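Local coordinates for protein isomaltodextranase (Arthrobacter globiformis, PDB 5AWO) that hydrolyses (1->6)-alpha-D-glucosidic linkages in polysaccharides such as dextran, releasing successive isomaltose units from the non-reducing chain ends, at residues G82-S87 / T97-S102; Y359-V364 / W440-L445; A481-G486 / P514-A519. All blocks are in the same frame, centred on the assembly; numbering follows the deposited sequence.

Contact 1 of 3, residues G82-S87 / T97-S102. With ACT (acetate ion), chain C.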
loop_
_atom_site.group_PDB
_atom_site.type_symbol
_atom_site.label_atom_id
_atom_site.label_comp_id
_atom_site.label_asym_id
_atom_site.label_seq_id
_atom_site.Cartn_x
_atom_site.Cartn_y
_atom_site.Cartn_z
ATOM N N GLY A 82 -17.144 -6.409 8.000
ATOM C CA GLY A 82 -17.995 -7.483 7.576
ATOM C C GLY A 82 -19.188 -7.718 8.478
ATOM O O GLY A 82 -19.705 -6.778 9.069
ATOM N N TRP A 83 -19.631 -8.969 8.538
ATOM C CA TRP A 83 -20.870 -9.341 9.192
ATOM C C TRP A 83 -22.012 -8.574 8.520
ATOM O O TRP A 83 -22.841 -7.982 9.205
ATOM C CB TRP A 83 -20.814 -9.110 10.714
ATOM C CG TRP A 83 -19.816 -10.022 11.339
ATOM C CD1 TRP A 83 -20.060 -11.244 11.890
ATOM C CD2 TRP A 83 -18.407 -9.805 11.452
ATOM N NE1 TRP A 83 -18.890 -11.811 12.352
ATOM C CE2 TRP A 83 -17.863 -10.945 12.092
ATOM C CE3 TRP A 83 -17.546 -8.775 11.072
ATOM C CZ2 TRP A 83 -16.495 -11.085 12.338
ATOM C CZ3 TRP A 83 -16.163 -8.918 11.335
ATOM C CH2 TRP A 83 -15.669 -10.056 11.965
ATOM N N ILE A 84 -22.018 -8.598 7.184
ATOM C CA ILE A 84 -23.004 -7.864 6.364
ATOM C C ILE A 84 -24.078 -8.706 5.702
ATOM O O ILE A 84 -24.887 -8.176 4.918
ATOM C CB ILE A 84 -22.357 -6.853 5.369
ATOM C CG1 ILE A 84 -21.255 -7.467 4.481
ATOM C CG2 ILE A 84 -21.804 -5.660 6.126
ATOM C CD1 ILE A 84 -21.678 -8.637 3.631
ATOM N N GLU A 85 -24.153 -9.990 6.011
ATOM C CA GLU A 85 -25.247 -10.787 5.423
ATOM C C GLU A 85 -26.610 -10.242 5.875
ATOM O O GLU A 85 -27.598 -10.331 5.117
ATOM C CB GLU A 85 -25.055 -12.289 5.662
ATOM C CG GLU A 85 -23.971 -12.879 4.769
ATOM C CD GLU A 85 -23.934 -14.407 4.786
ATOM O OE1 GLU A 85 -24.595 -14.990 5.665
ATOM O OE2 GLU A 85 -23.234 -15.036 3.945
ATOM N N GLY A 86 -26.661 -9.622 7.041
ATOM C CA GLY A 86 -27.872 -8.993 7.566
ATOM C C GLY A 86 -28.100 -7.560 7.107
ATOM O O GLY A 86 -28.944 -6.850 7.655
ATOM N N SER A 87 -27.334 -7.118 6.104
ATOM C CA SER A 87 -27.641 -5.863 5.409
ATOM C C SER A 87 -28.371 -6.218 4.114
ATOM O O SER A 87 -27.731 -6.431 3.086
ATOM C CB SER A 87 -26.364 -5.085 5.123
ATOM O OG SER A 87 -26.640 -3.830 4.544
ATOM N N THR A 97 -28.620 0.042 1.595
ATOM C CA THR A 97 -28.898 1.371 2.125
ATOM C C THR A 97 -28.280 1.672 3.490
ATOM O O THR A 97 -28.183 2.827 3.869
ATOM C CB THR A 97 -30.415 1.608 2.213
ATOM O OG1 THR A 97 -30.984 0.600 3.041
ATOM C CG2 THR A 97 -31.054 1.564 0.837
ATOM N N SER A 98 -27.844 0.650 4.220
ATOM C CA SER A 98 -27.214 0.885 5.519
ATOM C C SER A 98 -26.262 -0.256 5.844
ATOM O O SER A 98 -26.122 -1.188 5.061
ATOM C CB SER A 98 -28.259 1.060 6.621
ATOM O OG SER A 98 -27.652 1.568 7.802
ATOM N N TYR A 99 -25.637 -0.195 7.027
ATOM C CA TYR A 99 -24.710 -1.253 7.432
ATOM C C TYR A 99 -25.415 -2.550 7.852
ATOM O O TYR A 99 -24.918 -3.646 7.608
ATOM C CB TYR A 99 -23.778 -0.769 8.552
ATOM C CG TYR A 99 -23.011 -1.910 9.175
ATOM C CD1 TYR A 99 -21.951 -2.513 8.516
ATOM C CD2 TYR A 99 -23.393 -2.439 10.397
ATOM C CE1 TYR A 99 -21.273 -3.594 9.082
ATOM C CE2 TYR A 99 -22.710 -3.509 10.970
ATOM C CZ TYR A 99 -21.657 -4.087 10.295
ATOM O OH TYR A 99 -21.027 -5.167 10.859
ATOM N N ASN A 100 -26.590 -2.421 8.477
ATOM C CA ASN A 100 -27.337 -3.569 8.967
ATOM C C ASN A 100 -28.826 -3.220 9.016
ATOM O O ASN A 100 -29.167 -2.079 9.239
ATOM C CB ASN A 100 -26.854 -3.942 10.382
ATOM C CG ASN A 100 -27.502 -5.202 10.915
ATOM O OD1 ASN A 100 -28.478 -5.148 11.695
ATOM N ND2 ASN A 100 -26.999 -6.347 10.496
ATOM N N ASP A 101 -29.679 -4.214 8.800
ATOM C CA ASP A 101 -31.137 -3.994 8.813
ATOM C C ASP A 101 -31.667 -3.434 10.149
ATOM O O ASP A 101 -32.765 -2.878 10.164
ATOM C CB ASP A 101 -31.892 -5.284 8.456
ATOM C CG ASP A 101 -31.746 -5.684 6.999
ATOM O OD1 ASP A 101 -31.202 -4.895 6.188
ATOM O OD2 ASP A 101 -32.163 -6.820 6.689
ATOM N N SER A 102 -30.917 -3.602 11.256
ATOM C CA SER A 102 -31.308 -3.037 12.569
ATOM C C SER A 102 -31.097 -1.537 12.678
ATOM O O SER A 102 -31.613 -0.888 13.607
ATOM C CB SER A 102 -30.558 -3.726 13.725
ATOM O OG SER A 102 -29.173 -3.406 13.703
HETATM C C ACT C . -19.719 -11.411 5.456
HETATM O O ACT C . -19.944 -12.612 5.629
HETATM O OXT ACT C . -20.373 -10.578 6.059
HETATM C CH3 ACT C . -18.604 -10.999 4.552
HETATM O O HOH W 1 -24.885 -6.169 8.720
HETATM O O HOH W 2 -28.831 -2.310 3.835
#

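Contact 2 of 3, residues Y359-V364 / W440-L445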
loop_
_atom_site.group_PDB
_atom_site.type_symbol
_atom_site.label_atom_id
_atom_site.label_comp_id
_atom_site.label_asym_id
_atom_site.label_seq_id
_atom_site.Cartn_x
_atom_site.Cartn_y
_atom_site.Cartn_z
ATOM N N TYR A 359 -1.011 5.573 19.307
ATOM C CA TYR A 359 -1.477 6.026 18.004
ATOM C C TYR A 359 -1.220 7.515 17.768
ATOM O O TYR A 359 -1.362 7.997 16.637
ATOM C CB TYR A 359 -2.961 5.750 17.914
ATOM C CG TYR A 359 -3.309 4.291 18.020
ATOM C CD1 TYR A 359 -2.692 3.343 17.185
ATOM C CD2 TYR A 359 -4.235 3.826 18.937
ATOM C CE1 TYR A 359 -3.018 2.002 17.244
ATOM C CE2 TYR A 359 -4.569 2.484 19.002
ATOM C CZ TYR A 359 -3.951 1.572 18.164
ATOM O OH TYR A 359 -4.296 0.234 18.215
ATOM N N THR A 360 -0.846 8.245 18.815
ATOM C CA THR A 360 -0.861 9.711 18.784
ATOM C C THR A 360 0.508 10.352 19.048
ATOM O O THR A 360 0.582 11.518 19.461
ATOM C CB THR A 360 -1.920 10.257 19.751
ATOM O OG1 THR A 360 -1.600 9.852 21.091
ATOM C CG2 THR A 360 -3.305 9.764 19.350
ATOM N N ASN A 361 1.598 9.634 18.799
ATOM C CA ASN A 361 2.928 10.242 18.835
ATOM C C ASN A 361 3.104 11.066 17.556
ATOM O O ASN A 361 3.174 10.532 16.455
ATOM C CB ASN A 361 3.993 9.149 18.954
ATOM C CG ASN A 361 5.415 9.671 18.926
ATOM O OD1 ASN A 361 5.732 10.670 18.294
ATOM N ND2 ASN A 361 6.297 8.953 19.566
ATOM N N LYS A 362 3.124 12.384 17.719
ATOM C CA LYS A 362 3.138 13.290 16.574
ATOM C C LYS A 362 4.346 13.074 15.678
ATOM O O LYS A 362 4.230 13.219 14.453
ATOM C CB LYS A 362 3.034 14.754 17.042
ATOM C CG LYS A 362 1.654 15.112 17.601
ATOM C CD LYS A 362 1.711 16.342 18.519
ATOM C CE LYS A 362 0.438 16.537 19.352
ATOM N NZ LYS A 362 0.360 15.835 20.677
ATOM N N GLU A 363 5.506 12.739 16.246
ATOM C CA GLU A 363 6.700 12.561 15.442
ATOM C C GLU A 363 6.649 11.282 14.606
ATOM O O GLU A 363 7.113 11.247 13.484
ATOM C CB GLU A 363 7.963 12.579 16.305
ATOM C CG GLU A 363 8.110 13.850 17.117
ATOM C CD GLU A 363 9.553 14.096 17.491
ATOM O OE1 GLU A 363 10.373 14.319 16.587
ATOM O OE2 GLU A 363 9.871 14.041 18.700
ATOM N N VAL A 364 6.110 10.213 15.184
ATOM C CA VAL A 364 5.900 8.959 14.457
ATOM C C VAL A 364 4.854 9.185 13.372
ATOM O O VAL A 364 5.064 8.805 12.221
ATOM C CB VAL A 364 5.540 7.821 15.431
ATOM C CG1 VAL A 364 5.130 6.569 14.674
ATOM C CG2 VAL A 364 6.720 7.499 16.353
ATOM N N TRP A 440 10.599 7.997 19.816
ATOM C CA TRP A 440 9.863 7.642 21.053
ATOM C C TRP A 440 10.513 8.261 22.280
ATOM O O TRP A 440 9.811 8.620 23.228
ATOM C CB TRP A 440 9.712 6.113 21.205
ATOM C CG TRP A 440 8.665 5.570 20.302
ATOM C CD1 TRP A 440 8.875 4.930 19.118
ATOM C CD2 TRP A 440 7.245 5.665 20.468
ATOM N NE1 TRP A 440 7.671 4.605 18.547
ATOM C CE2 TRP A 440 6.653 5.053 19.347
ATOM C CE3 TRP A 440 6.417 6.218 21.451
ATOM C CZ2 TRP A 440 5.269 4.972 19.200
ATOM C CZ3 TRP A 440 5.052 6.142 21.294
ATOM C CH2 TRP A 440 4.490 5.531 20.182
ATOM N N GLU A 441 11.843 8.405 22.274
ATOM C CA GLU A 441 12.520 9.204 23.316
ATOM C C GLU A 441 12.301 10.696 23.077
ATOM O O GLU A 441 12.449 11.501 24.000
ATOM C CB GLU A 441 14.009 8.896 23.377
ATOM C CG GLU A 441 14.333 7.470 23.801
ATOM C CD GLU A 441 15.825 7.220 23.984
ATOM O OE1 GLU A 441 16.638 8.098 23.668
ATOM O OE2 GLU A 441 16.234 6.114 24.434
ATOM N N HIS A 442 11.946 11.083 21.848
ATOM C CA HIS A 442 11.874 12.494 21.470
ATOM C C HIS A 442 13.222 13.158 21.792
ATOM O O HIS A 442 13.271 14.170 22.481
ATOM C CB HIS A 442 10.697 13.214 22.116
ATOM C CG HIS A 442 9.391 12.534 21.886
ATOM N ND1 HIS A 442 8.726 12.605 20.686
ATOM C CD2 HIS A 442 8.648 11.743 22.690
ATOM C CE1 HIS A 442 7.607 11.907 20.772
ATOM N NE2 HIS A 442 7.538 11.371 21.972
ATOM N N ARG A 443 14.293 12.593 21.232
ATOM C CA ARG A 443 15.666 12.948 21.620
ATOM C C ARG A 443 16.533 13.096 20.374
ATOM O O ARG A 443 16.588 12.207 19.530
ATOM C CB ARG A 443 16.256 11.857 22.511
ATOM C CG ARG A 443 17.704 12.119 22.911
ATOM C CD ARG A 443 18.330 11.037 23.781
ATOM N NE ARG A 443 17.808 11.053 25.148
ATOM C CZ ARG A 443 18.217 11.876 26.122
ATOM N NH1 ARG A 443 19.194 12.761 25.912
ATOM N NH2 ARG A 443 17.653 11.791 27.310
ATOM N N ASN A 444 17.245 14.217 20.282
ATOM C CA ASN A 444 18.205 14.444 19.236
ATOM C C ASN A 444 19.487 13.756 19.648
ATOM O O ASN A 444 20.032 14.062 20.717
ATOM C CB ASN A 444 18.421 15.960 19.141
ATOM C CG ASN A 444 19.331 16.375 18.006
ATOM O OD1 ASN A 444 19.919 15.553 17.296
ATOM N ND2 ASN A 444 19.469 17.696 17.841
ATOM N N LEU A 445 19.976 12.830 18.826
ATOM C CA LEU A 445 21.221 12.119 19.079
ATOM C C LEU A 445 22.385 12.761 18.328
ATOM O O LEU A 445 23.515 12.272 18.451
ATOM C CB LEU A 445 21.114 10.642 18.655
ATOM C CG LEU A 445 20.019 9.767 19.281
ATOM C CD1 LEU A 445 20.202 8.311 18.869
ATOM C CD2 LEU A 445 20.017 9.858 20.787
#

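Contact 3 of 3, residues A481-G486 / P514-A519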
loop_
_atom_site.group_PDB
_atom_site.type_symbol
_atom_site.label_atom_id
_atom_site.label_comp_id
_atom_site.label_asym_id
_atom_site.label_seq_id
_atom_site.Cartn_x
_atom_site.Cartn_y
_atom_site.Cartn_z
ATOM N N ALA A 481 13.896 3.112 -3.444
ATOM C CA ALA A 481 12.816 3.762 -4.154
ATOM C C ALA A 481 11.752 2.752 -4.586
ATOM O O ALA A 481 11.774 1.619 -4.128
ATOM C CB ALA A 481 13.378 4.523 -5.362
ATOM N N ALA A 482 10.813 3.210 -5.420
ATOM C CA ALA A 482 9.743 2.383 -5.940
ATOM C C ALA A 482 10.150 1.761 -7.260
ATOM O O ALA A 482 10.655 2.468 -8.132
ATOM C CB ALA A 482 8.473 3.200 -6.102
ATOM N N TRP A 483 9.884 0.475 -7.421
ATOM C CA TRP A 483 10.219 -0.299 -8.609
ATOM C C TRP A 483 8.963 -0.780 -9.311
ATOM O O TRP A 483 8.037 -1.257 -8.661
ATOM C CB TRP A 483 11.046 -1.533 -8.276
ATOM C CG TRP A 483 12.187 -1.294 -7.338
ATOM C CD1 TRP A 483 12.949 -0.173 -7.255
ATOM C CD2 TRP A 483 12.665 -2.183 -6.328
ATOM N NE1 TRP A 483 13.882 -0.307 -6.263
ATOM C CE2 TRP A 483 13.747 -1.545 -5.692
ATOM C CE3 TRP A 483 12.313 -3.477 -5.924
ATOM C CZ2 TRP A 483 14.436 -2.122 -4.630
ATOM C CZ3 TRP A 483 12.998 -4.049 -4.884
ATOM C CH2 TRP A 483 14.074 -3.377 -4.256
ATOM N N GLY A 484 8.939 -0.692 -10.647
ATOM C CA GLY A 484 7.850 -1.245 -11.428
ATOM C C GLY A 484 8.298 -1.902 -12.723
ATOM O O GLY A 484 9.447 -1.736 -13.146
ATOM N N GLY A 485 7.406 -2.714 -13.301
ATOM C CA GLY A 485 7.617 -3.273 -14.640
ATOM C C GLY A 485 8.746 -4.256 -14.808
ATOM O O GLY A 485 9.120 -4.564 -15.949
ATOM N N GLY A 486 9.283 -4.776 -13.701
ATOM C CA GLY A 486 10.374 -5.730 -13.747
ATOM C C GLY A 486 11.676 -5.178 -13.196
ATOM O O GLY A 486 12.604 -5.947 -12.967
ATOM N N PRO A 514 10.124 -1.493 -17.554
ATOM C CA PRO A 514 10.723 -1.381 -16.205
ATOM C C PRO A 514 11.015 0.057 -15.837
ATOM O O PRO A 514 11.414 0.862 -16.688
ATOM C CB PRO A 514 12.019 -2.176 -16.313
ATOM C CG PRO A 514 12.088 -2.749 -17.665
ATOM C CD PRO A 514 10.998 -2.194 -18.511
ATOM N N LEU A 515 10.803 0.403 -14.568
ATOM C CA LEU A 515 10.976 1.772 -14.130
ATOM C C LEU A 515 11.295 1.861 -12.638
ATOM O O LEU A 515 11.084 0.903 -11.879
ATOM C CB LEU A 515 9.733 2.626 -14.465
ATOM C CG LEU A 515 8.380 2.189 -13.845
ATOM C CD1 LEU A 515 8.201 2.641 -12.385
ATOM C CD2 LEU A 515 7.184 2.647 -14.685
ATOM N N VAL A 516 11.770 3.037 -12.264
ATOM C CA VAL A 516 12.008 3.432 -10.871
ATOM C C VAL A 516 11.392 4.788 -10.660
ATOM O O VAL A 516 11.516 5.691 -11.502
ATOM C CB VAL A 516 13.505 3.503 -10.522
ATOM C CG1 VAL A 516 13.720 3.924 -9.071
ATOM C CG2 VAL A 516 14.169 2.170 -10.781
ATOM N N THR A 517 10.692 4.951 -9.541
ATOM C CA THR A 517 10.045 6.209 -9.201
ATOM C C THR A 517 10.561 6.751 -7.881
ATOM O O THR A 517 10.610 6.029 -6.861
ATOM C CB THR A 517 8.505 6.073 -9.141
ATOM O OG1 THR A 517 8.013 5.686 -10.441
ATOM C CG2 THR A 517 7.823 7.327 -8.690
ATOM N N PHE A 518 10.911 8.030 -7.907
ATOM C CA PHE A 518 11.400 8.789 -6.756
ATOM C C PHE A 518 10.426 9.911 -6.468
ATOM O O PHE A 518 9.934 10.578 -7.388
ATOM C CB PHE A 518 12.764 9.438 -7.043
ATOM C CG PHE A 518 13.843 8.477 -7.423
ATOM C CD1 PHE A 518 14.674 7.916 -6.461
ATOM C CD2 PHE A 518 14.076 8.177 -8.762
ATOM C CE1 PHE A 518 15.695 7.060 -6.806
ATOM C CE2 PHE A 518 15.087 7.315 -9.114
ATOM C CZ PHE A 518 15.904 6.749 -8.148
ATOM N N ALA A 519 10.164 10.168 -5.189
ATOM C CA ALA A 519 9.442 11.347 -4.791
ATOM C C ALA A 519 10.431 12.390 -4.342
ATOM O O ALA A 519 11.285 12.122 -3.523
ATOM C CB ALA A 519 8.485 11.034 -3.656
#

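Contact 1 of 3, residues G82-S87 / T97-S102
Y99 and S87 carry the direct side-chain hydrogen bonds between 82-87 and 97-102. Y99 donates from OH to G82 O at 2.7 Å. The C=O···donor angle is 165°, so the carbonyl points almost straight at the phenol. S87 donates from OG to S98 O at 2.7 Å; OG stands anti to the backbone N (chi1 -176°), which carries it to that carbonyl. One backbone bond joins the segments, D101 N to G86 O at 3.0 Å. The D101 carboxylate turns to S88 and R89.

One water donates to W83 O and Y99 O and accepts from N100 ND2. Another donates to S87 OG and accepts from S98 N.

Apolar contact is small. I84 CG2 meets Y99 CE1 at 3.6 Å, the side chains crossing at about a right angle. I84 N donates to OXT of an acetate, probably from the crystallisation liquor, at 2.8 Å.

Both segments belong to the long loop after barrel strand 77-79. G82 lies about 6 Å from the side chain of D201, the likely nucleophile. Three direct bonds, all to main-chain carbonyls, and two waters probably help to keep this loop folded near the active site.

Contact 2 of 3, residues Y359-V364 / W440-L445
N361 reaches across to W440 and H442 with every atom of its side chain. CB lies over the face of the six-membered ring of W440, a CH-pi contact with 4.2 Å to the ring centroid. CG, turned anti to the backbone N (chi1 177°), sits 3.6 Å from H442 CE1. ND2 stands 3.3 Å above the W440 plane, near CE3, with the amide almost perpendicular to the ring. Its hydrogen-bond partner is L439 O. OD1 approaches the edge of H442 and accepts from V364 N at 3.2 Å and more weakly from E363 N. N361 is the N-cap of helix 362-370, and the contact joins this helix to the turn between strands 434-438 and 443-448 of the C-terminal beta sandwich. There H442 and R443 both face D438 in a G1 beta bulge. H442 ND1 donates to E363 OE2 at 2.7 Å, in the imidazole plane and on the anti side of the carboxylate. E363 OE1 forms a salt bridge with R437. With an alanine in place of W440, N361 and V364 would probably lose the ring face they rest on, and N334 its indole N-H donor. V364 CG2 packs off-centre on the five-membered ring of W440.

Contact 3 of 3, residues A481-G486 / P514-A519
A482 and T517 face each other as an antiparallel hydrogen-bonded pair, and both of their N-H and C=O groups are used between the strands. A482 N donates to T517 O at 3.2 Å. T517 N donates back to A482 O at 2.9 Å. G484 and L515 form the second hydrogen-bonded pair. G484 N reaches L515 O at 2.9 Å, and this N-H is nearly straight, at 171°. L515 N donates to G484 O at 2.9 Å.

W483 and V516 lie between them as the non-hydrogen-bonded pair. The V516 backbone bonds instead to I591. Weaker CA-H···O contacts add to the pairing. V516 CA lies 3.2 Å from A482 O, and P514 CA lies 3.3 Å from G484 O.

The polar side-chain atoms find partners beyond the two segments. W483 NE1 donates to A478 O, and T517 OG1 is hydrogen-bonded to T590 OG1. The carbonyl A481 O accepts from K375 NZ, whose charge also makes a cation-pi contact with W483.

A481 CB sits 3.7 Å from F518 CE1 and also touches V516 CG1. L515 CG lies between its backbone N and carbonyl carbon (chi1 60°), which brings CD1 against the G484 backbone, 3.8 Å from G484 N. A CB on G484 would come tight against L515 CD1, so the lack of a side chain probably gives the leucine room.

The pairing is an edge of the carbohydrate-binding module, a beta-sandwich. Strand 482-484 is the outermost strand of its sheet within the chain, and strand 515-522 pairs on its other side, antiparallel, with 585-592. W483 and V516 both touch V502 of strand 501-505, and F518 packs on strand 601-609. W483 also meets Y378 edge to face, so the module abuts strand 375-378.

The three contacts follow one another along the chain, each closing before the next opens. Contact 1 folds a loop of the catalytic TIM barrel, after strand 77-79. Contact 2 joins helix 362-370, which follows the last barrel strand, 343-345, to the C-terminal beta sandwich. Contact 3 pairs two strands within the CBM35-type module. They share no strand or helix, and none touches another. The centres of contacts 1 and 2 are 40 Å apart, those of contacts 2 and 3 are 30 Å apart. Contacts 1 and 3 lie on opposite sides of the chain's centre, 41 Å apart between centres. Of the three, contact 1 alone lies near a likely catalytic residue, the probable nucleophile.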